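Long-range contacts in 5'-tyrosyl-DNA phosphodiesterase (PDB 4FVA), which belongs to the endonuclease/exonuclease/phosphatase family, has a DNase I-like fold and binds a magnesium ion: residues A[27-32]-A[55-60]; A[201-206]-A[241-246]; A[232-237]-A[246-251]. All coordinates share one frame; numbering follows the deposited sequence.

Interaction 1 of 3, residues A[27-32]-A[55-60]; sequences RSLLTR and DRDLAP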
loop_
_atom_site.group_PDB
_atom_site.type_symbol
_atom_site.label_atom_id
_atom_site.label_comp_id
_atom_site.label_asym_id
_atom_site.label_seq_id
_atom_site.Cartn_x
_atom_site.Cartn_y
_atom_site.Cartn_z
ATOM N N ARG A 27 -15.200 -12.990 -8.523
ATOM C CA ARG A 27 -15.438 -14.268 -7.856
ATOM C C ARG A 27 -15.333 -14.192 -6.328
ATOM O O ARG A 27 -14.288 -13.827 -5.791
ATOM C CB ARG A 27 -14.454 -15.311 -8.385
ATOM C CG ARG A 27 -14.562 -15.519 -9.902
ATOM C CD ARG A 27 -13.360 -16.258 -10.502
ATOM N NE ARG A 27 -12.112 -15.512 -10.335
ATOM C CZ ARG A 27 -10.914 -15.956 -10.704
ATOM N NH1 ARG A 27 -10.790 -17.149 -11.272
ATOM N NH2 ARG A 27 -9.840 -15.204 -10.509
ATOM N N SER A 28 -16.411 -14.554 -5.633
ATOM C CA SER A 28 -16.429 -14.551 -4.167
ATOM C C SER A 28 -16.029 -13.193 -3.589
ATOM O O SER A 28 -15.443 -13.119 -2.503
ATOM C CB SER A 28 -15.498 -15.636 -3.612
ATOM O OG SER A 28 -15.970 -16.932 -3.920
ATOM N N LEU A 29 -16.336 -12.125 -4.317
ATOM C CA LEU A 29 -15.915 -10.783 -3.919
ATOM C C LEU A 29 -16.378 -10.385 -2.503
ATOM O O LEU A 29 -15.599 -9.833 -1.713
ATOM C CB LEU A 29 -16.351 -9.744 -4.954
ATOM C CG LEU A 29 -15.917 -8.305 -4.655
ATOM C CD1 LEU A 29 -14.391 -8.212 -4.607
ATOM C CD2 LEU A 29 -16.486 -7.319 -5.707
ATOM N N LEU A 30 -17.656 -10.597 -2.200
ATOM C CA LEU A 30 -18.169 -10.222 -0.884
ATOM C C LEU A 30 -17.475 -11.007 0.219
ATOM O O LEU A 30 -16.996 -10.434 1.194
ATOM C CB LEU A 30 -19.695 -10.382 -0.798
ATOM C CG LEU A 30 -20.297 -9.986 0.567
ATOM C CD1 LEU A 30 -19.949 -8.554 0.928
ATOM C CD2 LEU A 30 -21.808 -10.121 0.540
ATOM N N THR A 31 -17.381 -12.320 0.057
ATOM C CA THR A 31 -16.718 -13.128 1.071
ATOM C C THR A 31 -15.274 -12.666 1.261
ATOM O O THR A 31 -14.776 -12.583 2.397
ATOM C CB THR A 31 -16.761 -14.629 0.708
ATOM O OG1 THR A 31 -18.120 -15.074 0.677
ATOM C CG2 THR A 31 -15.995 -15.462 1.717
ATOM N N ARG A 32 -14.606 -12.368 0.149
ATOM C CA ARG A 32 -13.212 -11.933 0.190
ATOM C C ARG A 32 -13.065 -10.563 0.871
ATOM O O ARG A 32 -12.135 -10.354 1.654
ATOM C CB ARG A 32 -12.580 -11.939 -1.214
ATOM C CG ARG A 32 -12.395 -13.348 -1.834
ATOM C CD ARG A 32 -12.052 -13.301 -3.340
ATOM N NE ARG A 32 -11.113 -12.228 -3.590
ATOM C CZ ARG A 32 -11.275 -11.248 -4.468
ATOM N NH1 ARG A 32 -12.323 -11.234 -5.280
ATOM N NH2 ARG A 32 -10.349 -10.299 -4.551
ATOM N N ASP A 55 -16.477 -0.350 -6.061
ATOM C CA ASP A 55 -17.722 0.043 -5.396
ATOM C C ASP A 55 -18.523 -1.173 -4.958
ATOM O O ASP A 55 -19.142 -1.181 -3.894
ATOM C CB ASP A 55 -18.570 0.920 -6.314
ATOM C CG ASP A 55 -17.946 2.278 -6.568
ATOM O OD1 ASP A 55 -17.183 2.775 -5.709
ATOM O OD2 ASP A 55 -18.185 2.831 -7.659
ATOM N N ARG A 56 -18.519 -2.196 -5.800
ATOM C CA ARG A 56 -19.307 -3.395 -5.542
ATOM C C ARG A 56 -18.828 -4.162 -4.316
ATOM O O ARG A 56 -17.646 -4.524 -4.209
ATOM C CB ARG A 56 -19.290 -4.307 -6.768
ATOM C CG ARG A 56 -20.010 -5.638 -6.570
ATOM C CD ARG A 56 -19.854 -6.509 -7.811
ATOM N NE ARG A 56 -19.965 -7.930 -7.483
ATOM C CZ ARG A 56 -19.296 -8.888 -8.116
ATOM N NH1 ARG A 56 -18.477 -8.575 -9.114
ATOM N NH2 ARG A 56 -19.438 -10.154 -7.749
ATOM N N ASP A 57 -19.755 -4.430 -3.401
ATOM C CA ASP A 57 -19.452 -5.210 -2.207
ATOM C C ASP A 57 -18.416 -4.509 -1.329
ATOM O O ASP A 57 -17.590 -5.158 -0.685
ATOM C CB ASP A 57 -18.968 -6.619 -2.584
ATOM C CG ASP A 57 -20.087 -7.488 -3.159
ATOM O OD1 ASP A 57 -21.254 -7.257 -2.787
ATOM O OD2 ASP A 57 -19.798 -8.404 -3.967
ATOM N N LEU A 58 -18.477 -3.182 -1.296
ATOM C CA LEU A 58 -17.529 -2.400 -0.515
ATOM C C LEU A 58 -17.906 -2.366 0.977
ATOM O O LEU A 58 -17.077 -2.040 1.839
ATOM C CB LEU A 58 -17.443 -0.990 -1.100
ATOM C CG LEU A 58 -16.443 -0.021 -0.479
ATOM C CD1 LEU A 58 -15.008 -0.501 -0.692
ATOM C CD2 LEU A 58 -16.638 1.343 -1.109
ATOM N N ALA A 59 -19.145 -2.740 1.292
ATOM C CA ALA A 59 -19.657 -2.565 2.662
ATOM C C ALA A 59 -18.716 -3.020 3.783
ATOM O O ALA A 59 -18.459 -2.266 4.726
ATOM C CB ALA A 59 -21.029 -3.251 2.816
ATOM N N PRO A 60 -18.178 -4.248 3.675
ATOM C CA PRO A 60 -17.312 -4.744 4.757
ATOM C C PRO A 60 -16.111 -3.840 4.956
ATOM O O PRO A 60 -15.662 -3.671 6.083
ATOM C CB PRO A 60 -16.870 -6.129 4.255
ATOM C CG PRO A 60 -17.922 -6.512 3.206
ATOM C CD PRO A 60 -18.305 -5.208 2.567
HETATM O O HOH W 1 -19.826 -11.626 -4.120
#

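Interaction 2 of 3, residues A[201-206]-A[241-246]; sequences KNDNKQ and LCFPSD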
loop_
_atom_site.group_PDB
_atom_site.type_symbol
_atom_site.label_atom_id
_atom_site.label_comp_id
_atom_site.label_asym_id
_atom_site.label_seq_id
_atom_site.Cartn_x
_atom_site.Cartn_y
_atom_site.Cartn_z
ATOM N N LYS A 201 2.230 -19.957 -5.192
ATOM C CA LYS A 201 1.493 -20.248 -3.972
ATOM C C LYS A 201 0.097 -19.637 -3.987
ATOM O O LYS A 201 -0.807 -20.128 -3.318
ATOM C CB LYS A 201 2.293 -19.784 -2.754
ATOM C CG LYS A 201 3.685 -20.434 -2.668
ATOM C CD LYS A 201 4.467 -19.968 -1.440
ATOM C CE LYS A 201 5.892 -20.533 -1.416
ATOM N NZ LYS A 201 6.772 -19.886 -2.432
ATOM N N ASN A 202 -0.088 -18.556 -4.733
ATOM C CA ASN A 202 -1.409 -17.946 -4.796
ATOM C C ASN A 202 -2.113 -18.362 -6.076
ATOM O O ASN A 202 -1.654 -18.030 -7.166
ATOM C CB ASN A 202 -1.300 -16.419 -4.702
ATOM C CG ASN A 202 -2.627 -15.758 -4.410
ATOM O OD1 ASN A 202 -3.606 -15.934 -5.144
ATOM N ND2 ASN A 202 -2.681 -15.008 -3.309
ATOM N N ASP A 203 -3.231 -19.075 -5.945
ATOM C CA ASP A 203 -3.941 -19.592 -7.111
ATOM C C ASP A 203 -5.254 -18.875 -7.372
ATOM O O ASP A 203 -6.120 -19.401 -8.074
ATOM C CB ASP A 203 -4.179 -21.109 -6.999
ATOM C CG ASP A 203 -5.029 -21.490 -5.792
ATOM O OD1 ASP A 203 -5.410 -20.593 -5.011
ATOM O OD2 ASP A 203 -5.295 -22.697 -5.607
ATOM N N ASN A 204 -5.422 -17.685 -6.805
ATOM C CA ASN A 204 -6.600 -16.899 -7.141
ATOM C C ASN A 204 -6.641 -16.683 -8.652
ATOM O O ASN A 204 -7.710 -16.700 -9.270
ATOM C CB ASN A 204 -6.628 -15.560 -6.399
ATOM C CG ASN A 204 -7.269 -15.660 -5.018
ATOM O OD1 ASN A 204 -7.172 -16.687 -4.335
ATOM N ND2 ASN A 204 -7.963 -14.593 -4.620
ATOM N N LYS A 205 -5.466 -16.475 -9.242
ATOM C CA LYS A 205 -5.363 -16.310 -10.690
ATOM C C LYS A 205 -4.677 -17.487 -11.383
ATOM O O LYS A 205 -3.646 -17.999 -10.927
ATOM C CB LYS A 205 -4.642 -15.005 -11.023
ATOM C CG LYS A 205 -5.336 -13.813 -10.425
ATOM C CD LYS A 205 -6.736 -13.698 -11.008
ATOM C CE LYS A 205 -7.534 -12.565 -10.364
ATOM N NZ LYS A 205 -6.997 -11.218 -10.686
ATOM N N GLN A 206 -5.295 -17.916 -12.478
ATOM C CA GLN A 206 -4.797 -18.986 -13.333
ATOM C C GLN A 206 -4.188 -18.418 -14.611
ATOM O O GLN A 206 -4.516 -17.305 -15.028
ATOM C CB GLN A 206 -5.927 -19.941 -13.704
ATOM C CG GLN A 206 -6.729 -19.478 -14.908
ATOM C CD GLN A 206 -7.820 -20.453 -15.279
ATOM O OE1 GLN A 206 -8.240 -21.269 -14.460
ATOM N NE2 GLN A 206 -8.283 -20.379 -16.521
ATOM N N LEU A 241 -12.652 -21.261 -0.361
ATOM C CA LEU A 241 -11.384 -21.852 -0.799
ATOM C C LEU A 241 -10.516 -20.952 -1.683
ATOM O O LEU A 241 -9.701 -21.442 -2.459
ATOM C CB LEU A 241 -11.631 -23.195 -1.506
ATOM C CG LEU A 241 -12.361 -24.236 -0.659
ATOM C CD1 LEU A 241 -12.484 -25.578 -1.424
ATOM C CD2 LEU A 241 -11.593 -24.437 0.644
ATOM N N CYS A 242 -10.690 -19.642 -1.587
ATOM C CA CYS A 242 -9.760 -18.746 -2.268
ATOM C C CYS A 242 -9.053 -17.844 -1.252
ATOM O O CYS A 242 -9.456 -17.763 -0.073
ATOM C CB CYS A 242 -10.483 -17.927 -3.328
ATOM S SG CYS A 242 -11.704 -16.814 -2.614
ATOM N N PHE A 243 -7.982 -17.187 -1.690
ATOM C CA PHE A 243 -7.318 -16.211 -0.850
ATOM C C PHE A 243 -8.090 -14.901 -0.923
ATOM O O PHE A 243 -8.843 -14.680 -1.874
ATOM C CB PHE A 243 -5.875 -16.030 -1.297
ATOM C CG PHE A 243 -5.049 -17.290 -1.189
ATOM C CD1 PHE A 243 -4.437 -17.631 0.011
ATOM C CD2 PHE A 243 -4.889 -18.133 -2.286
ATOM C CE1 PHE A 243 -3.673 -18.783 0.123
ATOM C CE2 PHE A 243 -4.128 -19.304 -2.181
ATOM C CZ PHE A 243 -3.523 -19.630 -0.985
ATOM N N PRO A 244 -7.938 -14.034 0.095
ATOM C CA PRO A 244 -8.642 -12.746 0.033
ATOM C C PRO A 244 -8.288 -11.988 -1.238
ATOM O O PRO A 244 -9.135 -11.340 -1.844
ATOM C CB PRO A 244 -8.101 -11.997 1.265
ATOM C CG PRO A 244 -7.745 -13.096 2.243
ATOM C CD PRO A 244 -7.188 -14.204 1.355
ATOM N N SER A 245 -7.035 -12.105 -1.647
ATOM C CA SER A 245 -6.533 -11.409 -2.828
ATOM C C SER A 245 -5.469 -12.253 -3.504
ATOM O O SER A 245 -4.918 -13.151 -2.884
ATOM C CB SER A 245 -5.937 -10.056 -2.416
ATOM O OG SER A 245 -5.305 -9.419 -3.514
ATOM N N ASP A 246 -5.155 -11.947 -4.758
ATOM C CA ASP A 246 -4.030 -12.599 -5.422
ATOM C C ASP A 246 -2.698 -12.010 -4.952
ATOM O O ASP A 246 -1.633 -12.522 -5.320
ATOM C CB ASP A 246 -4.154 -12.551 -6.953
ATOM C CG ASP A 246 -4.109 -11.143 -7.499
ATOM O OD1 ASP A 246 -4.641 -10.213 -6.847
ATOM O OD2 ASP A 246 -3.530 -10.958 -8.592
HETATM O O HOH W 2 -4.958 -9.683 -10.437
#

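Interaction 3 of 3, residues A[232-237]-A[246-251]; sequences EGRQRI and DHWAIN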
loop_
_atom_site.group_PDB
_atom_site.type_symbol
_atom_site.label_atom_id
_atom_site.label_comp_id
_atom_site.label_asym_id
_atom_site.label_seq_id
_atom_site.Cartn_x
_atom_site.Cartn_y
_atom_site.Cartn_z
ATOM N N GLU A 232 0.914 -10.578 5.213
ATOM C CA GLU A 232 -0.363 -10.938 5.815
ATOM C C GLU A 232 -1.365 -11.344 4.742
ATOM O O GLU A 232 -1.113 -11.156 3.547
ATOM C CB GLU A 232 -0.908 -9.771 6.641
ATOM C CG GLU A 232 0.079 -9.204 7.655
ATOM C CD GLU A 232 0.262 -10.123 8.858
ATOM O OE1 GLU A 232 -0.565 -11.043 9.049
ATOM O OE2 GLU A 232 1.221 -9.915 9.625
ATOM N N GLY A 233 -2.482 -11.935 5.172
ATOM C CA GLY A 233 -3.508 -12.414 4.254
ATOM C C GLY A 233 -3.085 -13.637 3.466
ATOM O O GLY A 233 -3.543 -13.842 2.330
ATOM N N ARG A 234 -2.224 -14.467 4.056
ATOM C CA ARG A 234 -1.714 -15.634 3.339
ATOM C C ARG A 234 -2.515 -16.914 3.555
ATOM O O ARG A 234 -2.157 -17.982 3.050
ATOM C CB ARG A 234 -0.243 -15.874 3.677
ATOM C CG ARG A 234 0.677 -14.824 3.087
ATOM C CD ARG A 234 2.138 -15.237 3.172
ATOM N NE ARG A 234 2.687 -15.166 4.523
ATOM C CZ ARG A 234 3.970 -15.372 4.809
ATOM N NH1 ARG A 234 4.829 -15.648 3.835
ATOM N NH2 ARG A 234 4.400 -15.289 6.061
ATOM N N GLN A 235 -3.608 -16.808 4.290
ATOM C CA GLN A 235 -4.409 -17.987 4.581
ATOM C C GLN A 235 -5.629 -18.059 3.667
ATOM O O GLN A 235 -6.280 -17.047 3.388
ATOM C CB GLN A 235 -4.828 -17.972 6.050
ATOM C CG GLN A 235 -5.691 -19.134 6.482
ATOM C CD GLN A 235 -6.041 -19.054 7.953
ATOM O OE1 GLN A 235 -5.541 -18.191 8.673
ATOM N NE2 GLN A 235 -6.921 -19.937 8.401
ATOM N N ARG A 236 -5.910 -19.262 3.179
ATOM C CA ARG A 236 -7.071 -19.488 2.334
ATOM C C ARG A 236 -8.372 -19.307 3.124
ATOM O O ARG A 236 -8.451 -19.686 4.291
ATOM C CB ARG A 236 -7.004 -20.910 1.761
ATOM C CG ARG A 236 -7.721 -21.090 0.441
ATOM C CD ARG A 236 -7.571 -22.515 -0.091
ATOM N NE ARG A 236 -6.268 -22.759 -0.715
ATOM C CZ ARG A 236 -5.943 -22.349 -1.940
ATOM N NH1 ARG A 236 -6.813 -21.652 -2.648
ATOM N NH2 ARG A 236 -4.747 -22.620 -2.452
ATOM N N ILE A 237 -9.400 -18.755 2.491
ATOM C CA ILE A 237 -10.693 -18.649 3.149
ATOM C C ILE A 237 -11.390 -20.001 3.047
ATOM O O ILE A 237 -11.515 -20.545 1.956
ATOM C CB ILE A 237 -11.564 -17.551 2.497
ATOM C CG1 ILE A 237 -10.849 -16.184 2.536
ATOM C CG2 ILE A 237 -12.903 -17.452 3.191
ATOM C CD1 ILE A 237 -11.414 -15.169 1.534
ATOM N N ASP A 246 -5.155 -11.947 -4.758
ATOM C CA ASP A 246 -4.030 -12.599 -5.422
ATOM C C ASP A 246 -2.698 -12.010 -4.952
ATOM O O ASP A 246 -1.633 -12.522 -5.320
ATOM C CB ASP A 246 -4.154 -12.551 -6.953
ATOM C CG ASP A 246 -4.109 -11.143 -7.499
ATOM O OD1 ASP A 246 -4.641 -10.213 -6.847
ATOM O OD2 ASP A 246 -3.530 -10.958 -8.592
ATOM N N HIS A 247 -2.765 -10.920 -4.177
ATOM C CA HIS A 247 -1.588 -10.344 -3.491
ATOM C C HIS A 247 -1.590 -10.655 -1.982
ATOM O O HIS A 247 -2.647 -10.682 -1.354
ATOM C CB HIS A 247 -1.542 -8.810 -3.619
ATOM C CG HIS A 247 -1.268 -8.308 -5.004
ATOM N ND1 HIS A 247 -0.106 -7.642 -5.335
ATOM C CD2 HIS A 247 -2.022 -8.331 -6.131
ATOM C CE1 HIS A 247 -0.142 -7.303 -6.612
ATOM N NE2 HIS A 247 -1.294 -7.709 -7.117
ATOM N N TRP A 248 -0.405 -10.845 -1.401
ATOM C CA TRP A 248 -0.275 -10.830 0.048
ATOM C C TRP A 248 -0.271 -9.370 0.488
ATOM O O TRP A 248 0.127 -8.492 -0.278
ATOM C CB TRP A 248 1.031 -11.482 0.507
ATOM C CG TRP A 248 1.301 -12.864 -0.033
ATOM C CD1 TRP A 248 2.513 -13.374 -0.424
ATOM C CD2 TRP A 248 0.344 -13.913 -0.236
ATOM N NE1 TRP A 248 2.366 -14.676 -0.845
ATOM C CE2 TRP A 248 1.047 -15.031 -0.740
ATOM C CE3 TRP A 248 -1.035 -14.018 -0.030
ATOM C CZ2 TRP A 248 0.409 -16.235 -1.057
ATOM C CZ3 TRP A 248 -1.669 -15.223 -0.345
ATOM C CH2 TRP A 248 -0.947 -16.307 -0.852
ATOM N N ALA A 249 -0.695 -9.099 1.714
ATOM C CA ALA A 249 -0.562 -7.743 2.237
ATOM C C ALA A 249 0.843 -7.569 2.807
ATOM O O ALA A 249 1.441 -8.533 3.279
ATOM C CB ALA A 249 -1.617 -7.475 3.316
ATOM N N ILE A 250 1.384 -6.361 2.740
ATOM C CA ILE A 250 2.616 -6.075 3.452
ATOM C C ILE A 250 2.276 -5.279 4.704
ATOM O O ILE A 250 1.322 -4.501 4.718
ATOM C CB ILE A 250 3.698 -5.368 2.591
ATOM C CG1 ILE A 250 3.222 -4.014 2.074
ATOM C CG2 ILE A 250 4.128 -6.267 1.419
ATOM C CD1 ILE A 250 4.303 -3.288 1.271
ATOM N N ASN A 251 3.051 -5.505 5.756
ATOM C CA ASN A 251 2.784 -4.927 7.060
ATOM C C ASN A 251 4.098 -4.477 7.707
ATOM O O ASN A 251 4.909 -5.302 8.122
ATOM C CB ASN A 251 2.071 -5.964 7.931
ATOM C CG ASN A 251 1.735 -5.433 9.315
ATOM O OD1 ASN A 251 1.419 -4.263 9.477
ATOM N ND2 ASN A 251 1.840 -6.292 10.324
HETATM O O HOH W 3 -4.519 -12.569 0.106
#

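Interaction 1 of 3, residues A[27-32]-A[55-60]
Leu30 and Asp57 bring the two backbones closest, their CA atoms 5.3 Å apart, where the first turn of helix 29-43 meets a type II beta turn running from Asp55 to Leu58. The turn follows strand 47-53 of the DNase I-like fold and leads into helix 59-62, so the N-terminal turn of helix 29-43 packs on the loop leading into helix 59-62, at the surface. No direct hydrogen bond spans the gap. Instead, one water accepts from Leu30 N and donates to Asp57 OD2, which also forms a salt bridge with its neighbour Arg56 through NE at 3.6 Å. Asp57 reaches in with its carboxylate, whose OD2 lies 3.7 Å from Leu30 CB. Leu29 packs against Arg56: with CG anti to the backbone N (chi1 -178°), its CD2 rests over one face of the Arg56 guanidinium, near the rim, and comes within 3.4 Å of Arg56 O. The Arg56 chain, extended from CG to NE, lies along this methyl, and its NH2 makes a weak hydrogen bond to Gly26 O. Beyond Asp57, Leu30 crosses the Pro60 ring at about a right angle, its CD1 3.7 Å from Pro60 CG.

Interaction 2 of 3, residues A[201-206]-A[241-246]
Two asparagine torsions set this contact up: Asn202 holds CG opposite its backbone N (chi1 -165°), which brings the amide against the backbone of Ser245 and Asp246, while Asn204 keeps CG on the side of its own N (chi1 -87°) and presents its amide to Phe243. The Asn204 amide reads both polar groups of the Phe243 backbone. OD1 accepts from Phe243 N at 2.8 Å, the donor lying in the carbonyl plane on a lone pair, and ND2 donates a hydrogen bond to Phe243 O at 2.9 Å, approaching from above that carbonyl's plane. The same OD1 also sits in the plane of the Phe243 ring, at its edge. Asn202 divides its amide differently: OD1 accepts a hydrogen bond from Asn204 N, closing an Asx turn that shapes the 201-206 loop, and ND2 bonds to Ser245 O at 2.9 Å, on a lone pair. The two loops, neither of them helix or strand, are thus joined by side-chain amide bonds to backbone. Asp203 OD1 comes 3.4 Å from Phe243 CE2, near the ring plane, while its main polar partner is Arg236. Farther along the loop Lys205 bends at chi2 and lays CG 3.8 Å from Asp246 OD2. Its NZ stops 4.1 Å from that oxygen, and a water hydrogen-bonded to both fills in; Asp246 OD2 also takes a hydrogen bond from Trp197 NE1. Lys205 NZ bonds directly to OD1 of Asp22, a magnesium ligand, and reaches Asp246 through the water, so the pairing of the two loops is coupled to the metal site.

Interaction 3 of 3, residues A[232-237]-A[246-251]
Arg234 lays its aliphatic chain over one face of the Trp248 indole, CG sitting 3.4 Å above the ring plane and offset toward the rim. The overlap is a CH-pi contact, 3.7 Å from CG to the centroid of the five-membered ring. Behind it lies the edge of a mixed sheet of the DNase I-like fold, where strand 226-232, outermost on this side, pairs with strand 249-255. Glu232 and Ala249 form an antiparallel hydrogen-bonded pair, with Glu232 N to Ala249 O at 2.9 Å and Ala249 N to Glu232 O at 2.8 Å. Immediately past this pair the first strand ends: Gly233 takes a positive phi (71°), and the chain turns away from its partner. Gly233 O comes 3.4 Å from Trp248 CE3, and a water bridges Gly233 O to His247 O, carrying the link between the two segments on where direct backbone bonding has stopped. The Trp248 torsion (chi1 -52°) sets CG beside its own backbone N and brings the indole under the arginine. The two side chains cross at about a right angle, with guanidinium and ring planes 66° apart. Any cation-pi attraction is weak at best, because CZ stands over the five-membered ring but 6.0 Å from its centroid; NH1 makes a weak bond to Lys192 O. Phe243 meets the indole edge-to-face. Glu232 and Ala249 direct their CB atoms to the same face of the sheet, 4.1 Å from each other, with Val43 of helix 29-43 touching Glu232 there. Glu232 then bends at chi2; its OE2 is hydrogen-bonded to Thr230 OG1, and its CG rests 3.8 Å from Asn251 CB.

Overall arrangement
Interactions 2 and 3 share Asp246 and alternate along the chain, their centres about 9 Å apart: the 241-246 loop continues into strand 249-255. Cys242 O lies 2.7 Å from Ile237 N, a probable hydrogen bond that ties the two together. Interaction 1 comes earlier in the sequence but adjoins interaction 2, about 15 Å away centre to centre, where Arg32 NE probably bonds to Pro244 O at 2.8 Å. Thr31 and Arg32 of interaction 1 also pack on Ile237 of interaction 3. Interaction 2 is nearest the magnesium ion bound by Asp22 and Glu52: the Lys205 side chain is about 4 Å from it, against about 9 Å for Leu29 and about 13 Å for Trp248.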